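Local coordinates for putative aminotransferase (PDB 4ZWV), which probably acts as a pyridoxal 5'-phosphate-dependent sugar aminotransferase in making the aminopentose of the indolocarbazole AT2433, at residues 106-111 against 281-286; 114-119 against 142-147; 182-187 against 197-202. One frame throughout, in Å; residues are numbered along the deposited sequence.

In the fold
Interaction 3 is the buried one: its strands lie side by side in the seven-stranded mixed sheet of the cofactor-binding domain, paired by backbone hydrogen bonds and packed on both faces, with Ser185 at the cofactor phosphate. Interactions 1 and 2 are only partly buried and lie farther out. Interaction 2 packs two helices that cover this same sheet, with an isoleucine contact underneath and an arginine–glutamate salt bridge outside. Interaction 1 joins the loop before the first of those helices to the end of a smaller antiparallel sheet, through an arginine–carbonyl bond, a water and a leucine pair. Interactions 1 and 2 touch where Met110 packs on Leu115; interaction 3 touches neither.

Interaction 1 (106-111 against 281-286)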
loop_
_atom_site.group_PDB
_atom_site.type_symbol
_atom_site.label_atom_id
_atom_site.label_comp_id
_atom_site.label_asym_id
_atom_site.label_seq_id
_atom_site.Cartn_x
_atom_site.Cartn_y
_atom_site.Cartn_z
ATOM N N ALA A 106 11.295 -32.628 1.151
ATOM C CA ALA A 106 10.215 -33.462 0.625
ATOM C C ALA A 106 8.958 -32.680 0.251
ATOM O O ALA A 106 8.127 -33.173 -0.512
ATOM C CB ALA A 106 9.861 -34.554 1.636
ATOM N N THR A 107 8.818 -31.465 0.778
ATOM C CA THR A 107 7.609 -30.669 0.555
ATOM C C THR A 107 7.862 -29.269 -0.000
ATOM O O THR A 107 6.949 -28.640 -0.530
ATOM C CB THR A 107 6.811 -30.487 1.864
ATOM O OG1 THR A 107 7.604 -29.763 2.812
ATOM C CG2 THR A 107 6.416 -31.834 2.456
ATOM N N LEU A 108 9.098 -28.792 0.152
ATOM C CA LEU A 108 9.483 -27.405 -0.126
ATOM C C LEU A 108 8.694 -26.402 0.717
ATOM O O LEU A 108 8.526 -25.247 0.322
ATOM C CB LEU A 108 9.344 -27.072 -1.616
ATOM C CG LEU A 108 10.157 -27.983 -2.549
ATOM C CD1 LEU A 108 10.131 -27.444 -3.993
ATOM C CD2 LEU A 108 11.593 -28.183 -2.068
ATOM N N THR A 109 8.215 -26.832 1.878
ATOM C CA THR A 109 7.660 -25.887 2.835
ATOM C C THR A 109 8.480 -25.957 4.115
ATOM O O THR A 109 9.370 -26.799 4.239
ATOM C CB THR A 109 6.183 -26.154 3.134
ATOM O OG1 THR A 109 6.042 -27.489 3.616
ATOM C CG2 THR A 109 5.350 -26.001 1.867
HETATM N N MSE A 110 8.192 -25.059 5.051
HETATM C CA MSE A 110 8.980 -24.933 6.278
HETATM C C MSE A 110 9.229 -26.260 6.995
HETATM O O MSE A 110 8.312 -27.050 7.204
HETATM C CB MSE A 110 8.289 -23.973 7.239
HETATM C CG MSE A 110 9.087 -23.722 8.504
HETATM SE SE MSE A 110 8.171 -22.528 9.743
HETATM C CE MSE A 110 8.570 -20.817 8.928
ATOM N N ASP A 111 10.487 -26.486 7.371
ATOM C CA ASP A 111 10.895 -27.639 8.160
ATOM C C ASP A 111 10.444 -27.403 9.601
ATOM O O ASP A 111 11.016 -26.576 10.307
ATOM C CB ASP A 111 12.420 -27.822 8.048
ATOM C CG ASP A 111 12.969 -28.975 8.886
ATOM O OD1 ASP A 111 12.339 -29.406 9.871
ATOM O OD2 ASP A 111 14.076 -29.447 8.556
ATOM N N GLU A 281 12.617 -35.854 -9.915
ATOM C CA GLU A 281 11.994 -36.316 -8.685
ATOM C C GLU A 281 10.735 -35.501 -8.415
ATOM O O GLU A 281 10.765 -34.275 -8.445
ATOM C CB GLU A 281 12.979 -36.208 -7.519
ATOM C CG GLU A 281 12.489 -36.826 -6.223
ATOM C CD GLU A 281 13.530 -36.753 -5.121
ATOM O OE1 GLU A 281 14.449 -35.913 -5.227
ATOM O OE2 GLU A 281 13.426 -37.531 -4.150
ATOM N N LEU A 282 9.624 -36.191 -8.184
ATOM C CA LEU A 282 8.369 -35.534 -7.845
ATOM C C LEU A 282 8.281 -35.247 -6.349
ATOM O O LEU A 282 8.970 -35.880 -5.545
ATOM C CB LEU A 282 7.186 -36.410 -8.266
ATOM C CG LEU A 282 7.072 -36.787 -9.745
ATOM C CD1 LEU A 282 5.896 -37.721 -9.954
ATOM C CD2 LEU A 282 6.921 -35.546 -10.609
ATOM N N LEU A 283 7.455 -34.272 -5.982
ATOM C CA LEU A 283 7.160 -34.026 -4.576
ATOM C C LEU A 283 5.969 -34.893 -4.159
ATOM O O LEU A 283 4.945 -34.918 -4.839
ATOM C CB LEU A 283 6.871 -32.543 -4.338
ATOM C CG LEU A 283 8.108 -31.651 -4.463
ATOM C CD1 LEU A 283 7.720 -30.193 -4.492
ATOM C CD2 LEU A 283 9.080 -31.927 -3.323
ATOM N N GLN A 284 6.103 -35.601 -3.045
ATOM C CA GLN A 284 5.017 -36.442 -2.543
ATOM C C GLN A 284 4.096 -35.634 -1.627
ATOM O O GLN A 284 4.526 -35.149 -0.588
ATOM C CB GLN A 284 5.576 -37.660 -1.797
ATOM C CG GLN A 284 6.440 -38.583 -2.651
ATOM C CD GLN A 284 5.661 -39.246 -3.769
ATOM O OE1 GLN A 284 6.013 -39.125 -4.945
ATOM N NE2 GLN A 284 4.594 -39.952 -3.409
ATOM N N ARG A 285 2.835 -35.488 -2.024
ATOM C CA ARG A 285 1.878 -34.673 -1.271
ATOM C C ARG A 285 0.953 -35.553 -0.434
ATOM O O ARG A 285 0.578 -36.638 -0.849
ATOM C CB ARG A 285 1.054 -33.793 -2.207
ATOM C CG ARG A 285 1.877 -32.960 -3.181
ATOM C CD ARG A 285 2.899 -32.108 -2.464
ATOM N NE ARG A 285 3.430 -31.078 -3.352
ATOM C CZ ARG A 285 4.305 -30.155 -2.977
ATOM N NH1 ARG A 285 4.747 -30.135 -1.728
ATOM N NH2 ARG A 285 4.724 -29.251 -3.850
ATOM N N SER A 286 0.587 -35.067 0.746
ATOM C CA SER A 286 -0.230 -35.845 1.673
ATOM C C SER A 286 -1.707 -35.805 1.302
ATOM O O SER A 286 -2.211 -34.762 0.888
ATOM C CB SER A 286 -0.036 -35.320 3.092
ATOM O OG SER A 286 -0.893 -35.994 3.996
HETATM O O HOH W 1 8.326 -35.534 -1.569
#
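With CG anti to the carbonyl carbon (chi1 -52°) and the chain bent at chi2 (-55°), Arg285 brings NH1 to Thr107 O. The contact joins two parts of a fold-type I aminotransferase architecture, the loop between strand 97-100 and helix 112-118 of the large sheet domain and the chain leaving strand 280-282 at the edge of a small antiparallel sheet. Arg285 NH1 donates to Thr107 O at 2.9 Å (159° at the hydrogen); the oxygen lies at the guanidinium edge, in its plane, whereas the donor is tilted from the carbonyl plane. Leu283 CB sits 3.7 Å above the centre of the Arg285 guanidinium plane, and Tyr134 adds a cation-pi contact. Leu108, with left-handed backbone angles, sends its branch across Leu283 at about a right angle. Leu283 is modelled in two conformers, and the 3.7 Å contact of Leu108 CD1 with Leu283 CD1 belongs to one of them, which makes it less certain. Both leucines also rest on Asp297 of strand 296-300. At the exposed margin a water joins the backbones, donating to Ala106 O at 2.6 Å and accepting from Gln284 N at 2.7 Å.

Interaction 2 (114-119 against 142-147); sequences DLERKI and AGILDR
Two helices that cover one side of the seven-stranded sheet, helix 112-118 and the beta-alpha-beta crossover helix 138-152 between parallel strands 123-129 and 157-161, pack here through Glu116, Ile144 and Arg147, joined by Ile119 just after the first helix. Nearer the sheet the contact is apolar: Ile119 CD1 reaches Ile144 CG2 at 3.7 Å, while Leu115 and Leu145 both pack on Ile126 of strand 123-129. Farther out it is ionic. Glu116 sets CG opposite its backbone N (chi1 -177°), and an extended chain carries the carboxylate past Ile144, OE1 of Glu116 lying 3.6 Å from Ile144 CG1. Arg147, bent at chi3, grips it side-on with two nitrogens. Arg147 NE donates to the syn lone pair of Glu116 OE2 at 2.9 Å, nearly straight at 171°, and Arg147 NH2 reaches Glu116 OE1 at 3.2 Å from the syn side but out of the carboxylate plane, in keeping with the 33° between the two flat groups. Gly143 O lies 3.3 Å above the Arg147 guanidinium plane, toward its rim. A water donates to Glu116 OE2 at 2.9 Å and to Ile144 O at 2.8 Å. With Glu116 cut back to an alanine, Arg147 is likely to lose its counter-charge and its guanidinium to turn more freely, and the water to lose an acceptor. With both carboxylate oxygens engaged, and OE2 taking the water as well, the rotation of the Glu116 carboxylate is restrained, and the paired charges would be expected to favour its ionised form.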
loop_
_atom_site.group_PDB
_atom_site.type_symbol
_atom_site.label_atom_id
_atom_site.label_comp_id
_atom_site.label_asym_id
_atom_site.label_seq_id
_atom_site.Cartn_x
_atom_site.Cartn_y
_atom_site.Cartn_z
ATOM N N ASP A 114 13.002 -27.961 12.421
ATOM C CA ASP A 114 13.912 -26.830 12.548
ATOM C C ASP A 114 13.198 -25.668 13.231
ATOM O O ASP A 114 13.784 -24.981 14.060
ATOM C CB ASP A 114 14.447 -26.413 11.174
ATOM C CG ASP A 114 15.649 -25.489 11.268
ATOM O OD1 ASP A 114 16.588 -25.804 12.040
ATOM O OD2 ASP A 114 15.664 -24.454 10.568
ATOM N N LEU A 115 11.927 -25.473 12.898
ATOM C CA LEU A 115 11.129 -24.453 13.564
ATOM C C LEU A 115 11.139 -24.644 15.074
ATOM O O LEU A 115 11.437 -23.713 15.826
ATOM C CB LEU A 115 9.691 -24.467 13.057
ATOM C CG LEU A 115 8.778 -23.538 13.867
ATOM C CD1 LEU A 115 9.172 -22.075 13.688
ATOM C CD2 LEU A 115 7.333 -23.760 13.478
ATOM N N GLU A 116 10.839 -25.858 15.520
ATOM C CA GLU A 116 10.741 -26.086 16.955
ATOM C C GLU A 116 12.085 -25.833 17.651
ATOM O O GLU A 116 12.122 -25.268 18.752
ATOM C CB GLU A 116 10.233 -27.495 17.259
ATOM C CG GLU A 116 10.072 -27.700 18.764
ATOM C CD GLU A 116 9.096 -28.796 19.142
ATOM O OE1 GLU A 116 8.789 -29.662 18.295
ATOM O OE2 GLU A 116 8.649 -28.791 20.312
ATOM N N ARG A 117 13.185 -26.197 16.996
ATOM C CA ARG A 117 14.509 -25.953 17.567
ATOM C C ARG A 117 14.841 -24.463 17.675
ATOM O O ARG A 117 15.666 -24.065 18.504
ATOM C CB ARG A 117 15.590 -26.646 16.737
ATOM C CG ARG A 117 15.582 -28.162 16.838
ATOM C CD ARG A 117 16.828 -28.757 16.192
ATOM N NE ARG A 117 16.964 -28.382 14.790
ATOM C CZ ARG A 117 16.613 -29.158 13.767
ATOM N NH1 ARG A 117 16.103 -30.370 13.976
ATOM N NH2 ARG A 117 16.787 -28.721 12.530
ATOM N N LYS A 118 14.206 -23.636 16.847
ATOM C CA LYS A 118 14.599 -22.229 16.778
ATOM C C LYS A 118 13.687 -21.273 17.543
ATOM O O LYS A 118 13.995 -20.093 17.677
ATOM C CB LYS A 118 14.710 -21.806 15.317
ATOM C CG LYS A 118 15.979 -22.363 14.677
ATOM C CD LYS A 118 16.022 -22.123 13.185
ATOM C CE LYS A 118 17.406 -22.458 12.646
ATOM N NZ LYS A 118 17.429 -22.488 11.156
ATOM N N ILE A 119 12.564 -21.771 18.044
ATOM C CA ILE A 119 11.739 -20.946 18.926
ATOM C C ILE A 119 12.553 -20.635 20.183
ATOM O O ILE A 119 13.199 -21.518 20.758
ATOM C CB ILE A 119 10.423 -21.647 19.279
ATOM C CG1 ILE A 119 9.553 -21.754 18.035
ATOM C CG2 ILE A 119 9.683 -20.904 20.395
ATOM C CD1 ILE A 119 8.313 -22.604 18.231
ATOM N N ALA A 142 0.488 -26.340 15.618
ATOM C CA ALA A 142 -0.217 -26.000 16.858
ATOM C C ALA A 142 0.363 -26.748 18.067
ATOM O O ALA A 142 0.469 -26.181 19.154
ATOM C CB ALA A 142 -1.712 -26.289 16.722
ATOM N N GLY A 143 0.747 -28.011 17.886
ATOM C CA GLY A 143 1.371 -28.772 18.959
ATOM C C GLY A 143 2.722 -28.207 19.378
ATOM O O GLY A 143 3.064 -28.168 20.567
ATOM N N ILE A 144 3.496 -27.770 18.393
ATOM C CA ILE A 144 4.774 -27.124 18.654
ATOM C C ILE A 144 4.571 -25.884 19.519
ATOM O O ILE A 144 5.315 -25.663 20.483
ATOM C CB ILE A 144 5.474 -26.756 17.336
ATOM C CG1 ILE A 144 5.970 -28.038 16.663
ATOM C CG2 ILE A 144 6.632 -25.787 17.590
ATOM C CD1 ILE A 144 6.385 -27.859 15.206
ATOM N N LEU A 145 3.548 -25.109 19.192
ATOM C CA LEU A 145 3.233 -23.899 19.944
ATOM C C LEU A 145 2.688 -24.215 21.332
ATOM O O LEU A 145 2.936 -23.458 22.276
ATOM C CB LEU A 145 2.254 -23.042 19.164
ATOM C CG LEU A 145 2.944 -22.372 17.981
ATOM C CD1 LEU A 145 1.907 -21.620 17.232
ATOM C CD2 LEU A 145 4.060 -21.443 18.456
ATOM N N ASP A 146 1.942 -25.314 21.464
ATOM C CA ASP A 146 1.509 -25.759 22.785
ATOM C C ASP A 146 2.716 -25.965 23.699
ATOM O O ASP A 146 2.723 -25.528 24.855
ATOM C CB ASP A 146 0.717 -27.075 22.715
ATOM C CG ASP A 146 -0.642 -26.923 22.052
ATOM O OD1 ASP A 146 -1.150 -25.791 21.924
ATOM O OD2 ASP A 146 -1.228 -27.970 21.684
ATOM N N ARG A 147 3.728 -26.655 23.181
ATOM C CA ARG A 147 4.929 -26.937 23.958
ATOM C C ARG A 147 5.732 -25.666 24.220
ATOM O O ARG A 147 6.314 -25.522 25.296
ATOM C CB ARG A 147 5.791 -27.990 23.252
ATOM C CG ARG A 147 5.131 -29.368 23.208
ATOM C CD ARG A 147 6.040 -30.457 22.632
ATOM N NE ARG A 147 6.298 -30.289 21.200
ATOM C CZ ARG A 147 5.462 -30.671 20.233
ATOM N NH1 ARG A 147 4.288 -31.222 20.530
ATOM N NH2 ARG A 147 5.792 -30.488 18.964
HETATM O O HOH W 2 8.044 -26.116 21.123
#

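Interaction 3 (182-187 against 197-202)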
loop_
_atom_site.group_PDB
_atom_site.type_symbol
_atom_site.label_atom_id
_atom_site.label_comp_id
_atom_site.label_asym_id
_atom_site.label_seq_id
_atom_site.Cartn_x
_atom_site.Cartn_y
_atom_site.Cartn_z
ATOM N N CYS A 182 -4.732 -15.307 8.746
ATOM C CA CYS A 182 -4.361 -15.731 7.398
ATOM C C CYS A 182 -4.381 -14.550 6.469
ATOM O O CYS A 182 -5.235 -13.675 6.609
ATOM C CB CYS A 182 -5.326 -16.768 6.850
ATOM S SG CYS A 182 -5.260 -18.311 7.732
ATOM N N VAL A 183 -3.453 -14.526 5.523
ATOM C CA VAL A 183 -3.460 -13.474 4.502
ATOM C C VAL A 183 -3.512 -14.081 3.113
ATOM O O VAL A 183 -2.623 -14.837 2.717
ATOM C CB VAL A 183 -2.229 -12.537 4.584
ATOM C CG1 VAL A 183 -2.345 -11.433 3.507
ATOM C CG2 VAL A 183 -2.108 -11.923 5.984
ATOM N N PHE A 184 -4.582 -13.766 2.391
ATOM C CA PHE A 184 -4.716 -14.158 0.995
ATOM C C PHE A 184 -4.308 -13.008 0.083
ATOM O O PHE A 184 -4.403 -11.853 0.475
ATOM C CB PHE A 184 -6.155 -14.571 0.701
ATOM C CG PHE A 184 -6.595 -15.792 1.455
ATOM C CD1 PHE A 184 -7.182 -15.677 2.709
ATOM C CD2 PHE A 184 -6.407 -17.053 0.912
ATOM C CE1 PHE A 184 -7.594 -16.809 3.412
ATOM C CE2 PHE A 184 -6.815 -18.195 1.608
ATOM C CZ PHE A 184 -7.412 -18.073 2.855
ATOM N N SER A 185 -3.834 -13.340 -1.114
ATOM C CA SER A 185 -3.468 -12.339 -2.116
ATOM C C SER A 185 -4.371 -12.422 -3.331
ATOM O O SER A 185 -4.631 -13.526 -3.838
ATOM C CB SER A 185 -2.025 -12.521 -2.579
ATOM O OG SER A 185 -1.780 -11.698 -3.726
ATOM N N PHE A 186 -4.806 -11.249 -3.803
ATOM C CA PHE A 186 -5.573 -11.156 -5.043
ATOM C C PHE A 186 -4.801 -10.344 -6.082
ATOM O O PHE A 186 -5.380 -9.669 -6.942
ATOM C CB PHE A 186 -6.953 -10.544 -4.775
ATOM C CG PHE A 186 -7.708 -11.218 -3.659
ATOM C CD1 PHE A 186 -7.763 -12.608 -3.568
ATOM C CD2 PHE A 186 -8.349 -10.460 -2.695
ATOM C CE1 PHE A 186 -8.463 -13.221 -2.529
ATOM C CE2 PHE A 186 -9.037 -11.063 -1.660
ATOM C CZ PHE A 186 -9.094 -12.454 -1.577
ATOM N N GLN A 187 -3.478 -10.433 -6.011
ATOM C CA GLN A 187 -2.615 -9.845 -7.037
ATOM C C GLN A 187 -2.926 -10.459 -8.409
ATOM O O GLN A 187 -3.462 -11.570 -8.489
ATOM C CB GLN A 187 -1.150 -10.063 -6.657
ATOM C CG GLN A 187 -0.157 -9.235 -7.457
ATOM C CD GLN A 187 0.328 -9.929 -8.712
ATOM O OE1 GLN A 187 0.234 -11.151 -8.839
ATOM N NE2 GLN A 187 0.844 -9.147 -9.650
ATOM N N GLY A 197 -5.084 -6.706 -4.454
ATOM C CA GLY A 197 -5.960 -6.824 -3.308
ATOM C C GLY A 197 -5.494 -7.957 -2.435
ATOM O O GLY A 197 -4.596 -8.713 -2.799
ATOM N N GLY A 198 -6.103 -8.061 -1.266
ATOM C CA GLY A 198 -5.834 -9.182 -0.387
ATOM C C GLY A 198 -6.918 -9.300 0.650
ATOM O O GLY A 198 -7.864 -8.507 0.686
ATOM N N LEU A 199 -6.777 -10.307 1.505
ATOM C CA LEU A 199 -7.763 -10.550 2.548
ATOM C C LEU A 199 -7.043 -11.017 3.789
ATOM O O LEU A 199 -6.287 -11.990 3.740
ATOM C CB LEU A 199 -8.785 -11.606 2.101
ATOM C CG LEU A 199 -9.999 -11.735 3.016
ATOM C CD1 LEU A 199 -10.946 -10.547 2.820
ATOM C CD2 LEU A 199 -10.720 -13.065 2.733
ATOM N N LEU A 200 -7.269 -10.322 4.894
ATOM C CA LEU A 200 -6.791 -10.764 6.199
ATOM C C LEU A 200 -7.946 -11.409 6.935
ATOM O O LEU A 200 -8.999 -10.784 7.104
ATOM C CB LEU A 200 -6.243 -9.579 6.991
ATOM C CG LEU A 200 -5.903 -9.848 8.455
ATOM C CD1 LEU A 200 -4.768 -10.880 8.562
ATOM C CD2 LEU A 200 -5.492 -8.535 9.100
ATOM N N THR A 201 -7.784 -12.664 7.339
ATOM C CA THR A 201 -8.830 -13.309 8.131
ATOM C C THR A 201 -8.343 -13.429 9.562
ATOM O O THR A 201 -7.148 -13.625 9.800
ATOM C CB THR A 201 -9.234 -14.694 7.580
ATOM O OG1 THR A 201 -8.200 -15.654 7.838
ATOM C CG2 THR A 201 -9.517 -14.632 6.084
ATOM N N LEU A 202 -9.275 -13.288 10.504
ATOM C CA LEU A 202 -8.954 -13.288 11.928
ATOM C C LEU A 202 -9.647 -14.428 12.641
ATOM O O LEU A 202 -10.769 -14.798 12.294
ATOM C CB LEU A 202 -9.358 -11.966 12.595
ATOM C CG LEU A 202 -8.710 -10.659 12.133
ATOM C CD1 LEU A 202 -7.202 -10.789 12.018
ATOM C CD2 LEU A 202 -9.321 -10.170 10.811
#
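Gly197 O takes the N-H of Phe186 at 2.7 Å and starts the antiparallel pairing of strands 181-185 and 198-201 in the seven-stranded sheet of this fold-type I aminotransferase. The Phe186 side chain leans back along the glycines, its CD2 3.6 Å from Gly198 N. Gly198 faces Ser185 in a non-hydrogen-bonded pair; Phe184 O lies 3.2 Å from Gly198 CA, and a CB on this glycine would collide with that oxygen. Across from it, Ser185 OG accepts from Gln187 N in an ST turn and also bonds OP1 of the pyridoxal phosphate-modified lysine at position 190, which places this strand end at the cofactor phosphate. Leu199 exchanges two backbone bonds with Phe184, the shorter from Phe184 N to Leu199 O at 2.8 Å. Leu199 CB meets Phe186 CZ at 3.8 Å, and the side chains of Leu199, Phe184 and Phe186 pack against helix 33-46. Leu200 points to the other face, where it touches Ala211 of helix 205-214; its CD1 lies 3.8 Å from Val183 CG2. Thr201 N donates to Cys182 O at 2.8 Å, and Cys182 N returns a bond to Thr201 O. The Thr201 hydroxyl sits between its own backbone N and carbonyl carbon (chi1 73°), beside Cys182 CB, and this torsion turns the methyl toward Phe184: Thr201 CG2 meets CE1 of Phe184 at 3.9 Å, at the ring edge and in its plane.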